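KLLA0C04147p (Kluyveromyces lactis, PDB 5H2D) binds ergosterol in its C-terminal OSBP-related (ORD) domain, the part present here, and probably transfers sterols between membranes. Local coordinates at residues 162-167 with 410-415; 151-156 with 398-403; 47-52 with 171-176. All blocks are in the same frame, centred on the assembly; numbering follows the deposited sequence.

How the contacts relate
From the N terminus, the chain first lays down helix 45-49 and its following turn. The long strand 161-173 returns to them at residues 171-176, so contact 3 closes a loop of 118 residues. Before that return the chain has run through 151-156 and 162-167, on neighbouring antiparallel strands. These meet the C-terminal hairpin, first at 398-403 (contact 2) and then at 410-415 (contact 1), each after some 240 residues. All three contacts cross pairwise, and none nests. Contacts 1 and 2 lie side by side, centres 6 Å apart, and fix the hairpin to the sheet. Contact 3 is 32 Å from either, centre to centre, toward the other end of strand 161-173.

Contact 1. Residues 162-167 with 410-415; sequences DFFGES and CDYWKF
Trp413 and Glu166 make the polar half of a contact between a barrel strand of the oxysterol-binding fold, 161-173, and the C-terminal beta hairpin of strands 400-404 and 411-415. The two strands do not pair; side chains bridge them, with 7.0 Å between Glu166 CA and Trp413 CA at the nearest point. Glu166 stretches out from the sheet, its CG anti to the backbone N (chi1 178°) and the rest of the chain extended, a shape that carries it along the pyrrole edge of the indole, with CG 3.9 Å from Trp413 NE1. Its OE1 takes the indole N-H in a bond of 2.9 Å from Trp413 NE1, bent to 153°. The oxygen lies close to the indole plane, but the donor meets the carboxylate on its anti side and 32° out of its plane. This one bond gives the indole nitrogen an acceptor and favours this orientation of the ring.

The apolar half is Phe164, whose ring also stacks with Trp155 and Tyr187 and thus belongs to a larger aromatic cluster. It meets the Tyr412 ring obliquely, Phe164 touching with one corner against the CD2-CE2 side of the tyrosine: Phe164 CE1 sits 3.6 Å from Tyr412 CD2 and 4.0 Å from Tyr412 CE2.

Contact 2. Residues 151-156 with 398-403; sequences ISATWT and RWFKKE
Phe400 lies with its ring against Ala153, and this pair is the centre of the contact between the C-terminal hairpin of the ORD domain and strand 151-157 of its antiparallel barrel sheet. Strands 151-156 and 400-403 run nearly at right angles, 101° between their directions, with axes 9.2 Å apart at closest approach. No hydrogen bond spans that distance; Phe400 provides most of the contact across it, with Trp413 packing against both Phe400 and Ala153.

The tight part is the ring itself. With CG anti to the carbonyl carbon (chi1 -65°), Phe400 leans down onto the sheet and offers a face to the methyl of Ala153. This is a CH-pi contact: Ala153 CB stands 3.7 Å from the centroid of the Phe400 ring and only 10° off its normal. The far end of the ring rests on backbone, with Phe400 CZ 3.6 Å from Ala153 O and Phe400 CE2 3.7 Å from Thr154 O. Ala153 O also accepts a hydrogen bond from the Thr142 hydroxyl, so this buried carbonyl is satisfied within the sheet. Cutting Phe400 back to an alanine removes the ring, which would probably leave the Ala153 methyl without the face it rests on and open a gap beneath the hairpin.

Away from this centre the packing slackens. Lys401 and Lys402 belong to the solvent side of the hairpin, although Lys402 also touches Trp413. Trp155, partly exposed and stacked with Phe415, crosses the phenylalanine at an angle and gives it little more than its first carbon: Trp155 CB lies 4.0 Å from Phe400 CE2.

Contact 3. Residues 47-52 with 171-176; sequences SVLKSM and SKFNGR. With SO4 (sulfate ion), chain C.
A chi1 of 175° on Phe173 puts its CG opposite the backbone N and swings the ring out toward Leu49, whose own CG lies anti to the carbonyl carbon (chi1 -62°) so that CB and one methyl come over the aromatic face. Leu49 CB makes a CH-pi contact over that face, 4.0 Å from the centroid of the Phe173 ring, and Leu49 CD1 covers the rim beside it, 3.9 Å from Phe173 CE1.

Backbone atoms close in as well. Residues 49-52 form a type I turn, held by Met52 N to Leu49 O at 2.9 Å, and that same Leu49 O approaches Phe173 CE2 at 3.4 Å. Met52 O comes to the ring edge, near its plane, 3.9 Å from Phe173 CD2. On the ring's opposite face sits the amide N of Gly175, over the centre, so the phenylalanine is sandwiched between Leu49 and its own turn.

That turn is an Asx turn: Asn174 OD1 accepts from Arg176 N at 2.8 Å, and also from Ser177 N. Beyond it Arg176 extends to a sulfate, probably from the crystallisation liquor, through a weak bond of 3.1 Å from Arg176 NE to sulfate O4; Gly212, Leu215 and Arg244 hold the ion too. With the Leu49 side chain about 4 Å from bound ergosterol, the packing joins helix 45-49 to the end of a barrel strand beside the sterol pocket of the oxysterol-binding fold.

Contact 1. Residues 162-167 with 410-415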
loop_
_atom_site.group_PDB
_atom_site.type_symbol
_atom_site.label_atom_id
_atom_site.label_comp_id
_atom_site.label_asym_id
_atom_site.label_seq_id
_atom_site.Cartn_x
_atom_site.Cartn_y
_atom_site.Cartn_z
ATOM N N ASP A 162 13.138 -5.217 -2.532
ATOM C CA ASP A 162 12.776 -4.009 -1.804
ATOM C C ASP A 162 11.592 -3.361 -2.507
ATOM O O ASP A 162 11.326 -3.618 -3.685
ATOM C CB ASP A 162 13.935 -3.008 -1.740
ATOM C CG ASP A 162 15.201 -3.615 -1.183
ATOM O OD1 ASP A 162 15.123 -4.390 -0.205
ATOM O OD2 ASP A 162 16.275 -3.322 -1.759
ATOM N N PHE A 163 10.880 -2.500 -1.782
ATOM C CA PHE A 163 9.712 -1.821 -2.341
ATOM C C PHE A 163 9.545 -0.504 -1.603
ATOM O O PHE A 163 9.328 -0.502 -0.389
ATOM C CB PHE A 163 8.448 -2.676 -2.204
ATOM C CG PHE A 163 7.213 -2.066 -2.829
ATOM C CD1 PHE A 163 7.237 -1.558 -4.127
ATOM C CD2 PHE A 163 6.005 -2.071 -2.144
ATOM C CE1 PHE A 163 6.078 -1.023 -4.711
ATOM C CE2 PHE A 163 4.859 -1.550 -2.727
ATOM C CZ PHE A 163 4.899 -1.021 -4.004
ATOM N N PHE A 164 9.610 0.611 -2.322
ATOM C CA PHE A 164 9.448 1.900 -1.663
ATOM C C PHE A 164 8.799 2.885 -2.619
ATOM O O PHE A 164 8.821 2.711 -3.841
ATOM C CB PHE A 164 10.788 2.447 -1.131
ATOM C CG PHE A 164 11.813 2.777 -2.205
ATOM C CD1 PHE A 164 11.825 4.026 -2.812
ATOM C CD2 PHE A 164 12.802 1.859 -2.545
ATOM C CE1 PHE A 164 12.794 4.342 -3.779
ATOM C CE2 PHE A 164 13.772 2.180 -3.511
ATOM C CZ PHE A 164 13.757 3.413 -4.110
ATOM N N GLY A 165 8.193 3.917 -2.050
ATOM C CA GLY A 165 7.626 4.942 -2.906
ATOM C C GLY A 165 6.909 5.994 -2.101
ATOM O O GLY A 165 6.953 6.015 -0.866
ATOM N N GLU A 166 6.275 6.906 -2.837
ATOM C CA GLU A 166 5.595 8.057 -2.266
ATOM C C GLU A 166 4.097 7.884 -2.449
ATOM O O GLU A 166 3.631 7.685 -3.573
ATOM C CB GLU A 166 6.052 9.349 -2.954
ATOM C CG GLU A 166 5.359 10.611 -2.462
ATOM C CD GLU A 166 5.759 11.844 -3.265
ATOM O OE1 GLU A 166 6.282 12.805 -2.672
ATOM O OE2 GLU A 166 5.554 11.850 -4.494
ATOM N N SER A 167 3.343 7.967 -1.356
ATOM C CA SER A 167 1.889 7.987 -1.420
ATOM C C SER A 167 1.417 9.436 -1.384
ATOM O O SER A 167 1.524 10.114 -0.356
ATOM C CB SER A 167 1.282 7.198 -0.271
ATOM O OG SER A 167 -0.125 7.242 -0.371
ATOM N N CYS A 410 14.175 11.363 -10.642
ATOM C CA CYS A 410 13.031 11.976 -9.982
ATOM C C CYS A 410 13.332 12.196 -8.503
ATOM O O CYS A 410 14.114 11.460 -7.898
ATOM C CB CYS A 410 11.775 11.101 -10.097
ATOM S SG CYS A 410 11.195 10.786 -11.757
ATOM N N ASP A 411 12.697 13.225 -7.936
ATOM C CA ASP A 411 12.657 13.372 -6.485
ATOM C C ASP A 411 12.022 12.131 -5.872
ATOM O O ASP A 411 11.005 11.630 -6.358
ATOM C CB ASP A 411 11.838 14.603 -6.083
ATOM C CG ASP A 411 12.573 15.909 -6.306
ATOM O OD1 ASP A 411 13.787 15.885 -6.580
ATOM O OD2 ASP A 411 11.925 16.968 -6.183
ATOM N N TYR A 412 12.620 11.644 -4.788
ATOM C CA TYR A 412 12.032 10.556 -4.016
ATOM C C TYR A 412 12.417 10.745 -2.558
ATOM O O TYR A 412 13.299 11.541 -2.225
ATOM C CB TYR A 412 12.481 9.183 -4.534
ATOM C CG TYR A 412 13.876 8.762 -4.111
ATOM C CD1 TYR A 412 14.996 9.445 -4.556
ATOM C CD2 TYR A 412 14.066 7.674 -3.279
ATOM C CE1 TYR A 412 16.265 9.060 -4.171
ATOM C CE2 TYR A 412 15.331 7.281 -2.888
ATOM C CZ TYR A 412 16.426 7.972 -3.344
ATOM O OH TYR A 412 17.685 7.571 -2.955
ATOM N N TRP A 413 11.727 10.025 -1.680
ATOM C CA TRP A 413 11.994 10.104 -0.249
ATOM C C TRP A 413 12.955 8.986 0.115
ATOM O O TRP A 413 12.584 7.809 0.105
ATOM C CB TRP A 413 10.694 10.014 0.545
ATOM C CG TRP A 413 9.816 11.191 0.304
ATOM C CD1 TRP A 413 8.768 11.269 -0.565
ATOM C CD2 TRP A 413 9.922 12.472 0.925
ATOM N NE1 TRP A 413 8.205 12.520 -0.520
ATOM C CE2 TRP A 413 8.888 13.278 0.398
ATOM C CE3 TRP A 413 10.767 13.009 1.903
ATOM C CZ2 TRP A 413 8.698 14.600 0.798
ATOM C CZ3 TRP A 413 10.575 14.330 2.300
ATOM C CH2 TRP A 413 9.553 15.107 1.743
ATOM N N LYS A 414 14.196 9.357 0.420
ATOM C CA LYS A 414 15.249 8.392 0.717
ATOM C C LYS A 414 15.265 8.107 2.215
ATOM O O LYS A 414 15.539 8.997 3.023
ATOM C CB LYS A 414 16.601 8.919 0.246
ATOM C CG LYS A 414 17.718 7.899 0.372
ATOM C CD LYS A 414 19.024 8.458 -0.172
ATOM C CE LYS A 414 20.090 7.384 -0.259
ATOM N NZ LYS A 414 20.397 6.806 1.071
ATOM N N PHE A 415 14.962 6.867 2.575
ATOM C CA PHE A 415 15.093 6.405 3.954
ATOM C C PHE A 415 16.517 6.648 4.441
ATOM O O PHE A 415 17.481 6.354 3.730
ATOM C CB PHE A 415 14.724 4.917 3.989
ATOM C CG PHE A 415 14.747 4.274 5.356
ATOM C CD1 PHE A 415 13.841 4.641 6.334
ATOM C CD2 PHE A 415 15.635 3.243 5.623
ATOM C CE1 PHE A 415 13.850 4.009 7.580
ATOM C CE2 PHE A 415 15.654 2.606 6.847
ATOM C CZ PHE A 415 14.762 2.990 7.836
#

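Contact 2. Residues 151-156 with 398-403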
loop_
_atom_site.group_PDB
_atom_site.type_symbol
_atom_site.label_atom_id
_atom_site.label_comp_id
_atom_site.label_asym_id
_atom_site.label_seq_id
_atom_site.Cartn_x
_atom_site.Cartn_y
_atom_site.Cartn_z
ATOM N N ILE A 151 1.239 13.514 2.374
ATOM C CA ILE A 151 2.157 12.630 1.662
ATOM C C ILE A 151 2.793 11.666 2.655
ATOM O O ILE A 151 3.255 12.089 3.720
ATOM C CB ILE A 151 3.261 13.411 0.930
ATOM C CG1 ILE A 151 2.633 14.418 -0.030
ATOM C CG2 ILE A 151 4.160 12.440 0.178
ATOM C CD1 ILE A 151 3.677 15.273 -0.769
ATOM N N SER A 152 2.840 10.383 2.284
ATOM C CA SER A 152 3.508 9.332 3.042
ATOM C C SER A 152 4.695 8.832 2.230
ATOM O O SER A 152 4.601 8.698 1.008
ATOM C CB SER A 152 2.552 8.159 3.325
ATOM O OG SER A 152 1.248 8.613 3.684
ATOM N N ALA A 153 5.820 8.573 2.897
ATOM C CA ALA A 153 6.962 7.919 2.270
ATOM C C ALA A 153 7.094 6.525 2.858
ATOM O O ALA A 153 6.953 6.354 4.068
ATOM C CB ALA A 153 8.255 8.699 2.517
ATOM N N THR A 154 7.396 5.530 2.018
ATOM C CA THR A 154 7.532 4.159 2.499
ATOM C C THR A 154 8.912 3.591 2.192
ATOM O O THR A 154 9.645 4.088 1.336
ATOM C CB THR A 154 6.503 3.205 1.884
ATOM O OG1 THR A 154 6.911 2.875 0.550
ATOM C CG2 THR A 154 5.096 3.823 1.869
ATOM N N TRP A 155 9.235 2.502 2.882
ATOM C CA TRP A 155 10.493 1.792 2.631
ATOM C C TRP A 155 10.309 0.369 3.137
ATOM O O TRP A 155 10.213 0.160 4.353
ATOM C CB TRP A 155 11.648 2.485 3.348
ATOM C CG TRP A 155 13.020 2.281 2.745
ATOM C CD1 TRP A 155 13.975 1.394 3.157
ATOM C CD2 TRP A 155 13.602 3.038 1.682
ATOM N NE1 TRP A 155 15.113 1.538 2.399
ATOM C CE2 TRP A 155 14.909 2.539 1.483
ATOM C CE3 TRP A 155 13.145 4.084 0.873
ATOM C CZ2 TRP A 155 15.759 3.047 0.501
ATOM C CZ3 TRP A 155 13.987 4.593 -0.094
ATOM C CH2 TRP A 155 15.284 4.074 -0.273
ATOM N N THR A 156 10.252 -0.594 2.215
ATOM C CA THR A 156 10.076 -2.007 2.530
ATOM C C THR A 156 11.306 -2.775 2.064
ATOM O O THR A 156 11.815 -2.527 0.965
ATOM C CB THR A 156 8.832 -2.598 1.852
ATOM O OG1 THR A 156 7.705 -1.731 2.069
ATOM C CG2 THR A 156 8.501 -3.952 2.440
ATOM N N ARG A 398 11.892 13.091 9.958
ATOM C CA ARG A 398 12.813 12.412 10.865
ATOM C C ARG A 398 13.575 11.271 10.207
ATOM O O ARG A 398 14.773 11.102 10.462
ATOM C CB ARG A 398 12.052 11.885 12.082
ATOM C CG ARG A 398 12.916 11.106 13.038
ATOM C CD ARG A 398 12.183 10.868 14.352
ATOM N NE ARG A 398 11.943 12.127 15.050
ATOM C CZ ARG A 398 10.752 12.572 15.434
ATOM N NH1 ARG A 398 9.657 11.857 15.202
ATOM N NH2 ARG A 398 10.661 13.736 16.060
ATOM N N TRP A 399 12.918 10.487 9.354
ATOM C CA TRP A 399 13.466 9.221 8.902
ATOM C C TRP A 399 13.694 9.157 7.405
ATOM O O TRP A 399 14.243 8.159 6.925
ATOM C CB TRP A 399 12.536 8.070 9.321
ATOM C CG TRP A 399 12.224 8.062 10.795
ATOM C CD1 TRP A 399 11.022 8.341 11.389
ATOM C CD2 TRP A 399 13.140 7.785 11.860
ATOM N NE1 TRP A 399 11.136 8.241 12.763
ATOM C CE2 TRP A 399 12.429 7.905 13.070
ATOM C CE3 TRP A 399 14.496 7.448 11.904
ATOM C CZ2 TRP A 399 13.033 7.695 14.316
ATOM C CZ3 TRP A 399 15.090 7.238 13.134
ATOM C CH2 TRP A 399 14.362 7.360 14.323
ATOM N N PHE A 400 13.285 10.187 6.663
ATOM C CA PHE A 400 13.456 10.283 5.218
ATOM C C PHE A 400 13.959 11.678 4.879
ATOM O O PHE A 400 13.726 12.641 5.617
ATOM C CB PHE A 400 12.135 10.062 4.456
ATOM C CG PHE A 400 11.561 8.677 4.585
ATOM C CD1 PHE A 400 10.793 8.332 5.693
ATOM C CD2 PHE A 400 11.720 7.749 3.562
ATOM C CE1 PHE A 400 10.248 7.039 5.802
ATOM C CE2 PHE A 400 11.173 6.465 3.657
ATOM C CZ PHE A 400 10.430 6.116 4.784
ATOM N N LYS A 401 14.637 11.781 3.736
ATOM C CA LYS A 401 15.018 13.063 3.169
ATOM C C LYS A 401 14.778 13.023 1.669
ATOM O O LYS A 401 15.067 12.020 1.018
ATOM C CB LYS A 401 16.495 13.403 3.449
ATOM C CG LYS A 401 16.956 14.679 2.753
ATOM C CD LYS A 401 18.144 15.333 3.445
ATOM C CE LYS A 401 18.441 16.698 2.818
ATOM N NZ LYS A 401 19.253 17.580 3.711
ATOM N N LYS A 402 14.257 14.115 1.124
ATOM C CA LYS A 402 14.014 14.159 -0.310
ATOM C C LYS A 402 15.341 14.247 -1.050
ATOM O O LYS A 402 16.188 15.093 -0.734
ATOM C CB LYS A 402 13.113 15.338 -0.663
ATOM C CG LYS A 402 12.653 15.349 -2.128
ATOM C CD LYS A 402 11.823 16.594 -2.450
ATOM C CE LYS A 402 10.394 16.478 -1.941
ATOM N NZ LYS A 402 9.573 15.591 -2.814
ATOM N N GLU A 403 15.529 13.354 -2.016
ATOM C CA GLU A 403 16.739 13.304 -2.824
ATOM C C GLU A 403 16.348 13.051 -4.272
ATOM O O GLU A 403 15.185 12.781 -4.585
ATOM C CB GLU A 403 17.695 12.215 -2.328
ATOM C CG GLU A 403 18.146 12.378 -0.881
ATOM C CD GLU A 403 19.175 13.479 -0.708
ATOM O OE1 GLU A 403 19.637 13.680 0.435
ATOM O OE2 GLU A 403 19.525 14.147 -1.706
#

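Contact 3. Residues 47-52 with 171-176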
loop_
_atom_site.group_PDB
_atom_site.type_symbol
_atom_site.label_atom_id
_atom_site.label_comp_id
_atom_site.label_asym_id
_atom_site.label_seq_id
_atom_site.Cartn_x
_atom_site.Cartn_y
_atom_site.Cartn_z
ATOM N N SER A 47 -26.519 11.887 0.899
ATOM C CA SER A 47 -27.048 12.856 1.857
ATOM C C SER A 47 -25.934 13.630 2.540
ATOM O O SER A 47 -26.126 14.795 2.920
ATOM C CB SER A 47 -27.935 12.166 2.905
ATOM O OG SER A 47 -27.189 11.551 3.947
ATOM N N VAL A 48 -24.764 13.003 2.682
ATOM C CA VAL A 48 -23.613 13.629 3.318
ATOM C C VAL A 48 -22.871 14.510 2.325
ATOM O O VAL A 48 -22.558 15.674 2.608
ATOM C CB VAL A 48 -22.689 12.537 3.899
ATOM C CG1 VAL A 48 -21.384 13.147 4.399
ATOM C CG2 VAL A 48 -23.387 11.765 5.009
ATOM N N LEU A 49 -22.598 13.978 1.135
ATOM C CA LEU A 49 -21.713 14.655 0.196
ATOM C C LEU A 49 -22.400 15.751 -0.607
ATOM O O LEU A 49 -21.701 16.578 -1.196
ATOM C CB LEU A 49 -21.085 13.652 -0.772
ATOM C CG LEU A 49 -20.179 12.560 -0.179
ATOM C CD1 LEU A 49 -19.640 11.669 -1.286
ATOM C CD2 LEU A 49 -19.037 13.179 0.625
ATOM N N LYS A 50 -23.735 15.778 -0.662
ATOM C CA LYS A 50 -24.399 16.767 -1.509
ATOM C C LYS A 50 -24.071 18.193 -1.084
ATOM O O LYS A 50 -24.159 19.115 -1.904
ATOM C CB LYS A 50 -25.914 16.559 -1.497
ATOM C CG LYS A 50 -26.600 16.912 -0.192
ATOM C CD LYS A 50 -28.086 16.548 -0.243
ATOM C CE LYS A 50 -28.745 16.769 1.104
ATOM N NZ LYS A 50 -30.139 16.264 1.135
ATOM N N SER A 51 -23.729 18.397 0.184
ATOM C CA SER A 51 -23.420 19.720 0.717
ATOM C C SER A 51 -21.932 20.047 0.651
ATOM O O SER A 51 -21.513 21.081 1.184
ATOM C CB SER A 51 -23.917 19.840 2.165
ATOM O OG SER A 51 -23.144 19.057 3.067
ATOM N N MET A 52 -21.128 19.208 -0.001
ATOM C CA MET A 52 -19.677 19.389 -0.009
ATOM C C MET A 52 -19.114 19.135 -1.397
ATOM O O MET A 52 -18.024 18.580 -1.560
ATOM C CB MET A 52 -19.013 18.496 1.038
ATOM C CG MET A 52 -19.449 18.848 2.451
ATOM S SD MET A 52 -18.660 17.869 3.731
ATOM C CE MET A 52 -19.235 16.237 3.262
ATOM N N SER A 171 -7.492 13.848 -4.291
ATOM C CA SER A 171 -8.883 13.415 -4.356
ATOM C C SER A 171 -9.818 14.581 -4.650
ATOM O O SER A 171 -9.508 15.748 -4.382
ATOM C CB SER A 171 -9.323 12.741 -3.049
ATOM O OG SER A 171 -9.384 13.685 -1.992
ATOM N N LYS A 172 -10.997 14.242 -5.170
ATOM C CA LYS A 172 -11.961 15.261 -5.569
ATOM C C LYS A 172 -13.338 14.639 -5.726
ATOM O O LYS A 172 -13.497 13.674 -6.481
ATOM C CB LYS A 172 -11.532 15.916 -6.882
ATOM C CG LYS A 172 -12.531 16.928 -7.424
ATOM C CD LYS A 172 -12.645 18.124 -6.511
ATOM C CE LYS A 172 -12.606 19.417 -7.318
ATOM N NZ LYS A 172 -11.340 19.538 -8.101
ATOM N N PHE A 173 -14.330 15.202 -5.037
ATOM C CA PHE A 173 -15.725 14.833 -5.249
ATOM C C PHE A 173 -16.337 15.857 -6.197
ATOM O O PHE A 173 -16.413 17.038 -5.856
ATOM C CB PHE A 173 -16.507 14.786 -3.937
ATOM C CG PHE A 173 -17.973 14.535 -4.133
ATOM C CD1 PHE A 173 -18.403 13.369 -4.736
ATOM C CD2 PHE A 173 -18.917 15.475 -3.743
ATOM C CE1 PHE A 173 -19.767 13.126 -4.937
ATOM C CE2 PHE A 173 -20.270 15.240 -3.941
ATOM C CZ PHE A 173 -20.690 14.072 -4.537
ATOM N N ASN A 174 -16.760 15.407 -7.380
ATOM C CA ASN A 174 -17.237 16.319 -8.419
ATOM C C ASN A 174 -18.758 16.455 -8.462
ATOM O O ASN A 174 -19.297 16.997 -9.435
ATOM C CB ASN A 174 -16.704 15.891 -9.797
ATOM C CG ASN A 174 -17.301 14.582 -10.308
ATOM O OD1 ASN A 174 -18.146 13.967 -9.670
ATOM N ND2 ASN A 174 -16.870 14.170 -11.499
ATOM N N GLY A 175 -19.462 16.007 -7.428
ATOM C CA GLY A 175 -20.906 16.023 -7.420
ATOM C C GLY A 175 -21.549 14.756 -7.933
ATOM O O GLY A 175 -22.744 14.540 -7.698
ATOM N N ARG A 176 -20.795 13.910 -8.631
ATOM C CA ARG A 176 -21.276 12.596 -9.033
ATOM C C ARG A 176 -20.406 11.479 -8.477
ATOM O O ARG A 176 -20.923 10.595 -7.786
ATOM C CB ARG A 176 -21.363 12.496 -10.557
ATOM C CG ARG A 176 -21.705 11.097 -11.019
ATOM C CD ARG A 176 -22.430 11.102 -12.344
ATOM N NE ARG A 176 -22.794 9.752 -12.760
ATOM C CZ ARG A 176 -23.447 9.471 -13.884
ATOM N NH1 ARG A 176 -23.737 8.212 -14.189
ATOM N NH2 ARG A 176 -23.810 10.452 -14.701
HETATM S S SO4 C . -24.013 6.955 -10.230
HETATM O O1 SO4 C . -24.677 6.621 -8.977
HETATM O O2 SO4 C . -23.013 5.925 -10.553
HETATM O O3 SO4 C . -25.015 7.028 -11.296
HETATM O O4 SO4 C . -23.392 8.271 -10.109
#